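Local coordinates for invasion protein InvA (Salmonella enterica, PDB 2X49) that takes part in exporting proteins through the type III secretion system and is involved in invasion of intestinal epithelial cells, at residues L290-R299 / L313-I321; E235-V245 / K325-I333. All coordinates share one frame; numbering follows the deposited sequence.

Contact 1. Residues L290-R299 / L313-I321; sequences LVLLTSVDVR and LEVLSFGEI
Leu292 and Thr294 bracket Leu316 with their backbone bonds, where strands 291-294 and 314-317 run parallel. Leu292 N donates to Glu314 O at 2.8 Å, Leu292 O receives Leu316 N, and Thr294 N reaches Leu316 O; the strand axes make 33°. Phe318 N closes the ladder on Thr294 O with a more bent bond (3.0 Å). Near Leu290, a water bridges the N-H of Glu314 and the carbonyl of Leu290.

Phe318 folds its ring back over the neighbouring strand. Thr294 O, which already accepts that residue's own N-H, sits over the centre of one ring face, and Phe318 CE2 comes 3.6 Å from Ser295 OG, a hydroxyl bonded to Glu246.

Among the apolar contacts, Leu316 CD1 lies against Val291 CG1 (4.2 Å), while Leu293 CD1 meets Ile321 CD1 at 3.9 Å, the two side chains at about a right angle. Helix 223-231 packs against Val291 and Leu316. On the other face, that of Leu292, Thr294 and Val315, Thr294 CG2 touches Val315 CG1 at 4.0 Å, and helix 299-306 covers both residues.

In Arg299 a turn at chi3, 67°, brings the guanidinium edge to Val315, and NH1 donates to Val315 O at 2.9 Å. Glu216 and Glu187 hold the same guanidinium through salt bridges. Glu320 OE1 receives Ser317 N from above the carboxylate plane, and Arg219 pairs with OE2.

Strand 291-294, helix 299-306 and strand 314-317 make a beta-alpha-beta unit, with this parallel pairing as its base.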
loop_
_atom_site.group_PDB
_atom_site.type_symbol
_atom_site.label_atom_id
_atom_site.label_comp_id
_atom_site.label_asym_id
_atom_site.label_seq_id
_atom_site.Cartn_x
_atom_site.Cartn_y
_atom_site.Cartn_z
ATOM N N LEU A 290 9.112 2.040 -0.707
ATOM C CA LEU A 290 9.934 0.808 -0.800
ATOM C C LEU A 290 9.096 -0.424 -0.915
ATOM O O LEU A 290 7.931 -0.414 -0.600
ATOM C CB LEU A 290 10.796 0.649 0.458
ATOM C CG LEU A 290 11.919 1.660 0.665
ATOM C CD1 LEU A 290 12.635 1.550 2.034
ATOM C CD2 LEU A 290 12.955 1.668 -0.476
ATOM N N VAL A 291 9.746 -1.506 -1.325
ATOM C CA VAL A 291 9.185 -2.843 -1.079
ATOM C C VAL A 291 10.249 -3.728 -0.507
ATOM O O VAL A 291 11.451 -3.566 -0.760
ATOM C CB VAL A 291 8.575 -3.486 -2.347
ATOM C CG1 VAL A 291 7.320 -2.657 -2.824
ATOM C CG2 VAL A 291 9.626 -3.633 -3.445
ATOM N N LEU A 292 9.804 -4.700 0.275
ATOM C CA LEU A 292 10.702 -5.754 0.752
ATOM C C LEU A 292 10.568 -6.936 -0.208
ATOM O O LEU A 292 9.504 -7.268 -0.544
ATOM C CB LEU A 292 10.308 -6.175 2.160
ATOM C CG LEU A 292 11.227 -6.962 3.023
ATOM C CD1 LEU A 292 12.653 -6.367 3.082
ATOM C CD2 LEU A 292 10.539 -6.903 4.390
ATOM N N LEU A 293 11.688 -7.484 -0.641
ATOM C CA LEU A 293 11.722 -8.606 -1.613
ATOM C C LEU A 293 12.136 -9.879 -0.932
ATOM O O LEU A 293 13.144 -9.939 -0.258
ATOM C CB LEU A 293 12.744 -8.326 -2.730
ATOM C CG LEU A 293 12.512 -7.105 -3.598
ATOM C CD1 LEU A 293 13.619 -6.987 -4.689
ATOM C CD2 LEU A 293 11.115 -7.169 -4.189
ATOM N N THR A 294 11.352 -10.905 -1.175
ATOM C CA THR A 294 11.635 -12.216 -0.603
ATOM C C THR A 294 11.177 -13.374 -1.459
ATOM O O THR A 294 10.532 -13.212 -2.467
ATOM C CB THR A 294 11.006 -12.368 0.752
ATOM O OG1 THR A 294 11.709 -13.410 1.445
ATOM C CG2 THR A 294 9.548 -12.631 0.588
ATOM N N SER A 295 11.518 -14.573 -1.020
ATOM C CA SER A 295 11.061 -15.802 -1.692
ATOM C C SER A 295 9.559 -15.969 -1.554
ATOM O O SER A 295 8.947 -15.546 -0.565
ATOM C CB SER A 295 11.763 -17.047 -1.132
ATOM O OG SER A 295 13.195 -17.036 -1.300
ATOM N N VAL A 296 8.955 -16.604 -2.546
ATOM C CA VAL A 296 7.499 -16.785 -2.510
ATOM C C VAL A 296 7.075 -17.599 -1.291
ATOM O O VAL A 296 6.022 -17.399 -0.744
ATOM C CB VAL A 296 6.884 -17.437 -3.801
ATOM C CG1 VAL A 296 7.400 -18.843 -3.974
ATOM C CG2 VAL A 296 5.376 -17.399 -3.679
ATOM N N ASP A 297 7.901 -18.538 -0.874
ATOM C CA ASP A 297 7.494 -19.418 0.249
ATOM C C ASP A 297 7.317 -18.718 1.590
ATOM O O ASP A 297 6.601 -19.211 2.467
ATOM C CB ASP A 297 8.316 -20.717 0.348
ATOM C CG ASP A 297 9.770 -20.524 0.713
ATOM O OD1 ASP A 297 10.283 -19.403 0.685
ATOM O OD2 ASP A 297 10.434 -21.560 0.980
ATOM N N VAL A 298 7.949 -17.564 1.743
ATOM C CA VAL A 298 7.942 -16.860 3.040
ATOM C C VAL A 298 7.221 -15.484 2.997
ATOM O O VAL A 298 6.941 -14.854 4.045
ATOM C CB VAL A 298 9.360 -16.701 3.633
ATOM C CG1 VAL A 298 9.949 -18.082 4.034
ATOM C CG2 VAL A 298 10.259 -15.915 2.684
ATOM N N ARG A 299 6.935 -15.017 1.786
ATOM C CA ARG A 299 6.390 -13.641 1.567
ATOM C C ARG A 299 5.233 -13.271 2.520
ATOM O O ARG A 299 5.318 -12.288 3.269
ATOM C CB ARG A 299 5.912 -13.433 0.108
ATOM C CG ARG A 299 5.619 -11.961 -0.275
ATOM C CD ARG A 299 4.517 -11.826 -1.264
ATOM N NE ARG A 299 3.196 -12.205 -0.777
ATOM C CZ ARG A 299 2.376 -11.459 -0.049
ATOM N NH1 ARG A 299 2.722 -10.217 0.294
ATOM N NH2 ARG A 299 1.204 -11.955 0.350
ATOM N N LEU A 313 5.034 -0.940 4.865
ATOM C CA LEU A 313 6.106 -1.644 4.091
ATOM C C LEU A 313 5.572 -2.906 3.431
ATOM O O LEU A 313 5.413 -3.934 4.081
ATOM C CB LEU A 313 7.314 -1.975 4.995
ATOM C CG LEU A 313 8.538 -2.611 4.357
ATOM C CD1 LEU A 313 9.024 -1.818 3.136
ATOM C CD2 LEU A 313 9.637 -2.685 5.421
ATOM N N GLU A 314 5.301 -2.821 2.145
ATOM C CA GLU A 314 4.772 -4.019 1.435
ATOM C C GLU A 314 5.930 -4.982 1.109
ATOM O O GLU A 314 7.127 -4.653 1.098
ATOM C CB GLU A 314 3.949 -3.687 0.234
ATOM C CG GLU A 314 2.800 -2.708 0.487
ATOM C CD GLU A 314 1.841 -3.028 1.633
ATOM O OE1 GLU A 314 1.696 -4.218 2.016
ATOM O OE2 GLU A 314 1.196 -2.072 2.151
ATOM N N VAL A 315 5.492 -6.230 0.974
ATOM C CA VAL A 315 6.401 -7.369 0.770
ATOM C C VAL A 315 5.995 -8.080 -0.515
ATOM O O VAL A 315 4.893 -8.553 -0.637
ATOM C CB VAL A 315 6.384 -8.353 1.976
ATOM C CG1 VAL A 315 7.470 -9.401 1.777
ATOM C CG2 VAL A 315 6.524 -7.614 3.379
ATOM N N LEU A 316 6.930 -8.095 -1.460
ATOM C CA LEU A 316 6.764 -8.785 -2.777
ATOM C C LEU A 316 7.673 -9.986 -2.887
ATOM O O LEU A 316 8.769 -10.010 -2.347
ATOM C CB LEU A 316 7.045 -7.833 -3.955
ATOM C CG LEU A 316 6.239 -6.515 -4.060
ATOM C CD1 LEU A 316 6.440 -5.790 -5.400
ATOM C CD2 LEU A 316 4.766 -6.712 -3.804
ATOM N N SER A 317 7.194 -10.982 -3.636
ATOM C CA SER A 317 8.032 -12.118 -3.937
ATOM C C SER A 317 8.874 -11.866 -5.195
ATOM O O SER A 317 8.557 -11.035 -6.032
ATOM C CB SER A 317 7.202 -13.364 -4.080
ATOM O OG SER A 317 6.463 -13.293 -5.283
ATOM N N PHE A 318 9.949 -12.624 -5.318
ATOM C CA PHE A 318 10.827 -12.540 -6.491
ATOM C C PHE A 318 10.043 -12.775 -7.789
ATOM O O PHE A 318 10.283 -12.138 -8.820
ATOM C CB PHE A 318 12.018 -13.506 -6.389
ATOM C CG PHE A 318 12.898 -13.308 -5.168
ATOM C CD1 PHE A 318 13.303 -12.043 -4.752
ATOM C CD2 PHE A 318 13.322 -14.395 -4.420
ATOM C CE1 PHE A 318 14.144 -11.898 -3.641
ATOM C CE2 PHE A 318 14.160 -14.248 -3.293
ATOM C CZ PHE A 318 14.551 -12.997 -2.900
ATOM N N GLY A 319 9.097 -13.699 -7.753
ATOM C CA GLY A 319 8.256 -13.960 -8.919
ATOM C C GLY A 319 7.323 -12.829 -9.300
ATOM O O GLY A 319 6.944 -12.613 -10.450
ATOM N N GLU A 320 6.922 -12.108 -8.278
ATOM C CA GLU A 320 5.993 -10.999 -8.438
ATOM C C GLU A 320 6.619 -9.872 -9.222
ATOM O O GLU A 320 5.906 -9.144 -9.899
ATOM C CB GLU A 320 5.389 -10.521 -7.117
ATOM C CG GLU A 320 4.245 -11.478 -6.645
ATOM C CD GLU A 320 3.742 -11.216 -5.206
ATOM O OE1 GLU A 320 4.313 -10.379 -4.495
ATOM O OE2 GLU A 320 2.806 -11.939 -4.774
ATOM N N ILE A 321 7.944 -9.793 -9.202
ATOM C CA ILE A 321 8.677 -8.708 -9.916
ATOM C C ILE A 321 9.414 -9.210 -11.176
ATOM O O ILE A 321 10.366 -8.592 -11.637
ATOM C CB ILE A 321 9.648 -7.896 -8.970
ATOM C CG1 ILE A 321 10.812 -8.773 -8.507
ATOM C CG2 ILE A 321 8.867 -7.279 -7.789
ATOM C CD1 ILE A 321 12.059 -7.996 -8.158
HETATM O O HOH W 1 5.622 -0.276 0.702
HETATM O O HOH W 2 9.413 -16.237 -5.696
#

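Contact 2. Residues E235-V245 / K325-I333; sequences ELRAVMVSAEV and KSVNVIKTI
Glu235 and Asn328 meet at the start of the paired strands. Asn328 ND2 donates to Glu235 OE2 at 3.0 Å on the syn side, somewhat out of the carboxylate plane, with the amide and carboxylate planes 69° apart. Asn328 CG runs anti to its own N (chi1 177°), which carries the amide across to the acid. Ser326 OG adds a weak bond to Glu235 OE1.

The main chains join next. Asn328 is gripped through both backbone groups: its N-H runs almost straight to Leu236 O (2.8 Å), and its carbonyl takes Ala238 N. Ile330 N then reaches Ala238 O at 2.8 Å, but Met240 N skips on to Lys331 O. That extra residue, with Ile330 in a helical backbone conformation, is a beta bulge in strand 327-332, and beyond it Ile333 N bonds to Met240 O.

Side chains fill in around this ladder. Val239 CG1 meets Ile333 CG1 at 3.7 Å, the side chains at about a right angle, while Val239 CG2 touches Ile330 CG1 (4.1 Å). On the Ala238 and Met240 face, Met240 CB rests on Val329 CG1 at 4.1 Å.

Farther out, Ser242 is the N-cap of helix 243-252, its OG accepting Val245 N at 3.3 Å. Lys331 is held outside the pair by a salt bridge to Asp282, and Leu292 packs on both Val239 and Ile333. The arrangement is a parallel edge pairing: the protein's final strand closes one margin of a four-stranded parallel sheet.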
loop_
_atom_site.group_PDB
_atom_site.type_symbol
_atom_site.label_atom_id
_atom_site.label_comp_id
_atom_site.label_asym_id
_atom_site.label_seq_id
_atom_site.Cartn_x
_atom_site.Cartn_y
_atom_site.Cartn_z
ATOM N N GLU A 235 11.735 3.345 -11.366
ATOM C CA GLU A 235 12.514 2.206 -10.895
ATOM C C GLU A 235 11.854 1.681 -9.615
ATOM O O GLU A 235 11.233 2.415 -8.852
ATOM C CB GLU A 235 13.991 2.571 -10.683
ATOM C CG GLU A 235 14.329 3.045 -9.293
ATOM C CD GLU A 235 15.802 3.361 -9.121
ATOM O OE1 GLU A 235 16.542 3.304 -10.121
ATOM O OE2 GLU A 235 16.221 3.660 -7.975
ATOM N N LEU A 236 11.949 0.383 -9.433
ATOM C CA LEU A 236 11.493 -0.224 -8.181
ATOM C C LEU A 236 12.578 -0.121 -7.121
ATOM O O LEU A 236 13.697 -0.613 -7.288
ATOM C CB LEU A 236 11.118 -1.683 -8.412
ATOM C CG LEU A 236 10.493 -2.440 -7.270
ATOM C CD1 LEU A 236 9.075 -1.925 -7.028
ATOM C CD2 LEU A 236 10.461 -3.921 -7.587
ATOM N N ARG A 237 12.238 0.528 -6.019
ATOM C CA ARG A 237 13.174 0.683 -4.890
ATOM C C ARG A 237 12.860 -0.384 -3.860
ATOM O O ARG A 237 11.736 -0.483 -3.429
ATOM C CB ARG A 237 13.081 2.081 -4.266
ATOM C CG ARG A 237 13.247 3.166 -5.282
ATOM C CD ARG A 237 13.141 4.568 -4.735
ATOM N NE ARG A 237 13.523 5.479 -5.812
ATOM C CZ ARG A 237 12.675 6.053 -6.658
ATOM N NH1 ARG A 237 11.370 5.886 -6.528
ATOM N NH2 ARG A 237 13.135 6.814 -7.629
ATOM N N ALA A 238 13.879 -1.151 -3.506
ATOM C CA ALA A 238 13.747 -2.372 -2.686
ATOM C C ALA A 238 14.806 -2.543 -1.635
ATOM O O ALA A 238 15.912 -2.052 -1.729
ATOM C CB ALA A 238 13.757 -3.608 -3.612
ATOM N N VAL A 239 14.351 -3.231 -0.593
ATOM C CA VAL A 239 15.187 -3.840 0.448
ATOM C C VAL A 239 15.066 -5.357 0.321
ATOM O O VAL A 239 13.994 -5.913 0.194
ATOM C CB VAL A 239 14.735 -3.369 1.842
ATOM C CG1 VAL A 239 15.460 -4.146 2.954
ATOM C CG2 VAL A 239 14.923 -1.840 2.001
ATOM N N MET A 240 16.189 -6.049 0.340
ATOM C CA MET A 240 16.174 -7.512 0.157
ATOM C C MET A 240 16.247 -8.163 1.512
ATOM O O MET A 240 16.950 -7.701 2.379
ATOM C CB MET A 240 17.356 -7.929 -0.704
ATOM C CG MET A 240 17.436 -9.425 -1.023
ATOM S SD MET A 240 17.997 -9.625 -2.716
ATOM C CE MET A 240 16.614 -8.789 -3.483
ATOM N N VAL A 241 15.498 -9.220 1.679
ATOM C CA VAL A 241 15.596 -10.072 2.881
ATOM C C VAL A 241 16.757 -11.065 2.659
ATOM O O VAL A 241 16.854 -11.730 1.648
ATOM C CB VAL A 241 14.274 -10.836 3.169
ATOM C CG1 VAL A 241 14.387 -11.643 4.451
ATOM C CG2 VAL A 241 13.071 -9.877 3.229
ATOM N N SER A 242 17.612 -11.155 3.651
ATOM C CA SER A 242 18.769 -12.087 3.649
ATOM C C SER A 242 18.338 -13.523 3.770
ATOM O O SER A 242 17.291 -13.856 4.291
ATOM C CB SER A 242 19.752 -11.770 4.774
ATOM O OG SER A 242 19.197 -12.063 6.025
ATOM N N ALA A 243 19.185 -14.377 3.252
ATOM C CA ALA A 243 18.896 -15.812 3.243
ATOM C C ALA A 243 18.777 -16.282 4.679
ATOM O O ALA A 243 18.060 -17.210 5.022
ATOM C CB ALA A 243 20.013 -16.617 2.471
ATOM N N GLU A 244 19.427 -15.534 5.535
ATOM C CA GLU A 244 19.464 -15.870 6.968
ATOM C C GLU A 244 18.107 -15.713 7.604
ATOM O O GLU A 244 17.582 -16.612 8.257
ATOM C CB GLU A 244 20.495 -15.012 7.696
ATOM C CG GLU A 244 21.903 -15.538 7.508
ATOM C CD GLU A 244 22.648 -15.019 6.252
ATOM O OE1 GLU A 244 22.022 -14.477 5.307
ATOM O OE2 GLU A 244 23.890 -15.155 6.220
ATOM N N VAL A 245 17.533 -14.558 7.357
ATOM C CA VAL A 245 16.255 -14.195 7.949
ATOM C C VAL A 245 15.171 -15.071 7.331
ATOM O O VAL A 245 14.236 -15.538 7.996
ATOM C CB VAL A 245 15.938 -12.690 7.762
ATOM C CG1 VAL A 245 14.489 -12.398 8.097
ATOM C CG2 VAL A 245 16.878 -11.873 8.654
ATOM N N LYS A 325 11.759 -3.841 -14.448
ATOM C CA LYS A 325 12.731 -3.175 -15.296
ATOM C C LYS A 325 13.858 -2.792 -14.370
ATOM O O LYS A 325 14.461 -3.645 -13.729
ATOM C CB LYS A 325 12.101 -1.971 -15.989
ATOM C CG LYS A 325 11.183 -2.419 -17.130
ATOM C CD LYS A 325 10.172 -1.354 -17.528
ATOM C CE LYS A 325 9.583 -1.703 -18.898
ATOM N NZ LYS A 325 8.579 -0.708 -19.396
ATOM N N SER A 326 14.065 -1.503 -14.218
ATOM C CA SER A 326 15.094 -1.036 -13.270
ATOM C C SER A 326 14.700 -1.354 -11.834
ATOM O O SER A 326 13.612 -1.027 -11.385
ATOM C CB SER A 326 15.335 0.475 -13.438
ATOM O OG SER A 326 16.377 0.904 -12.582
ATOM N N VAL A 327 15.602 -2.026 -11.139
ATOM C CA VAL A 327 15.447 -2.326 -9.702
ATOM C C VAL A 327 16.656 -1.830 -8.939
ATOM O O VAL A 327 17.796 -2.032 -9.319
ATOM C CB VAL A 327 15.216 -3.850 -9.454
ATOM C CG1 VAL A 327 15.052 -4.179 -7.967
ATOM C CG2 VAL A 327 13.964 -4.346 -10.179
ATOM N N ASN A 328 16.388 -1.109 -7.873
ATOM C CA ASN A 328 17.438 -0.570 -7.029
ATOM C C ASN A 328 17.306 -1.136 -5.631
ATOM O O ASN A 328 16.457 -0.716 -4.861
ATOM C CB ASN A 328 17.297 0.954 -6.968
ATOM C CG ASN A 328 18.312 1.602 -6.053
ATOM O OD1 ASN A 328 19.299 0.981 -5.670
ATOM N ND2 ASN A 328 18.087 2.865 -5.713
ATOM N N VAL A 329 18.166 -2.089 -5.308
ATOM C CA VAL A 329 18.215 -2.648 -3.944
ATOM C C VAL A 329 19.107 -1.777 -3.072
ATOM O O VAL A 329 20.300 -1.726 -3.272
ATOM C CB VAL A 329 18.767 -4.103 -3.913
ATOM C CG1 VAL A 329 18.932 -4.564 -2.467
ATOM C CG2 VAL A 329 17.855 -5.046 -4.663
ATOM N N ILE A 330 18.481 -1.060 -2.144
ATOM C CA ILE A 330 19.198 -0.058 -1.294
ATOM C C ILE A 330 19.780 -0.614 0.008
ATOM O O ILE A 330 20.587 0.015 0.683
ATOM C CB ILE A 330 18.326 1.180 -0.997
ATOM C CG1 ILE A 330 17.189 0.852 -0.037
ATOM C CG2 ILE A 330 17.819 1.805 -2.299
ATOM C CD1 ILE A 330 16.359 2.101 0.349
ATOM N N LYS A 331 19.404 -1.844 0.292
ATOM C CA LYS A 331 19.718 -2.472 1.574
ATOM C C LYS A 331 19.277 -3.925 1.646
ATOM O O LYS A 331 18.285 -4.304 1.047
ATOM C CB LYS A 331 19.061 -1.678 2.739
ATOM C CG LYS A 331 19.623 -2.109 4.060
ATOM C CD LYS A 331 20.067 -0.976 4.885
ATOM C CE LYS A 331 20.795 -1.469 6.075
ATOM N NZ LYS A 331 20.572 -0.517 7.162
ATOM N N THR A 332 20.035 -4.694 2.419
ATOM C CA THR A 332 19.659 -6.097 2.766
ATOM C C THR A 332 19.415 -6.259 4.264
ATOM O O THR A 332 20.150 -5.747 5.091
ATOM C CB THR A 332 20.757 -7.100 2.308
ATOM O OG1 THR A 332 20.887 -7.056 0.885
ATOM C CG2 THR A 332 20.385 -8.539 2.692
ATOM N N ILE A 333 18.327 -6.940 4.596
ATOM C CA ILE A 333 18.006 -7.255 6.009
ATOM C C ILE A 333 18.739 -8.502 6.518
ATOM O O ILE A 333 18.565 -9.602 5.985
ATOM C CB ILE A 333 16.502 -7.394 6.256
ATOM C CG1 ILE A 333 15.858 -6.016 6.128
ATOM C CG2 ILE A 333 16.262 -7.970 7.655
ATOM C CD1 ILE A 333 14.372 -6.018 6.024
#

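Contacts 1 and 2 are the outer pairs of one four-stranded parallel sheet, ordered 314-317, 291-294, 236-240, 327-332, with their centres about 9 Å apart. The middle strands join them: Leu293 N probably bonds to Val239 O at 2.9 Å, and Val291 O to Val239 N. Along the chain, strand 236-240 comes first; contact 1 follows entirely before strand 327-332 arrives to complete contact 2. Strands 314-317 and 327-332 follow one another along the chain, yet occupy opposite margins of the sheet. In this C-terminal domain of the export apparatus protein, the chain's last residues return to a strand laid down about ninety residues earlier.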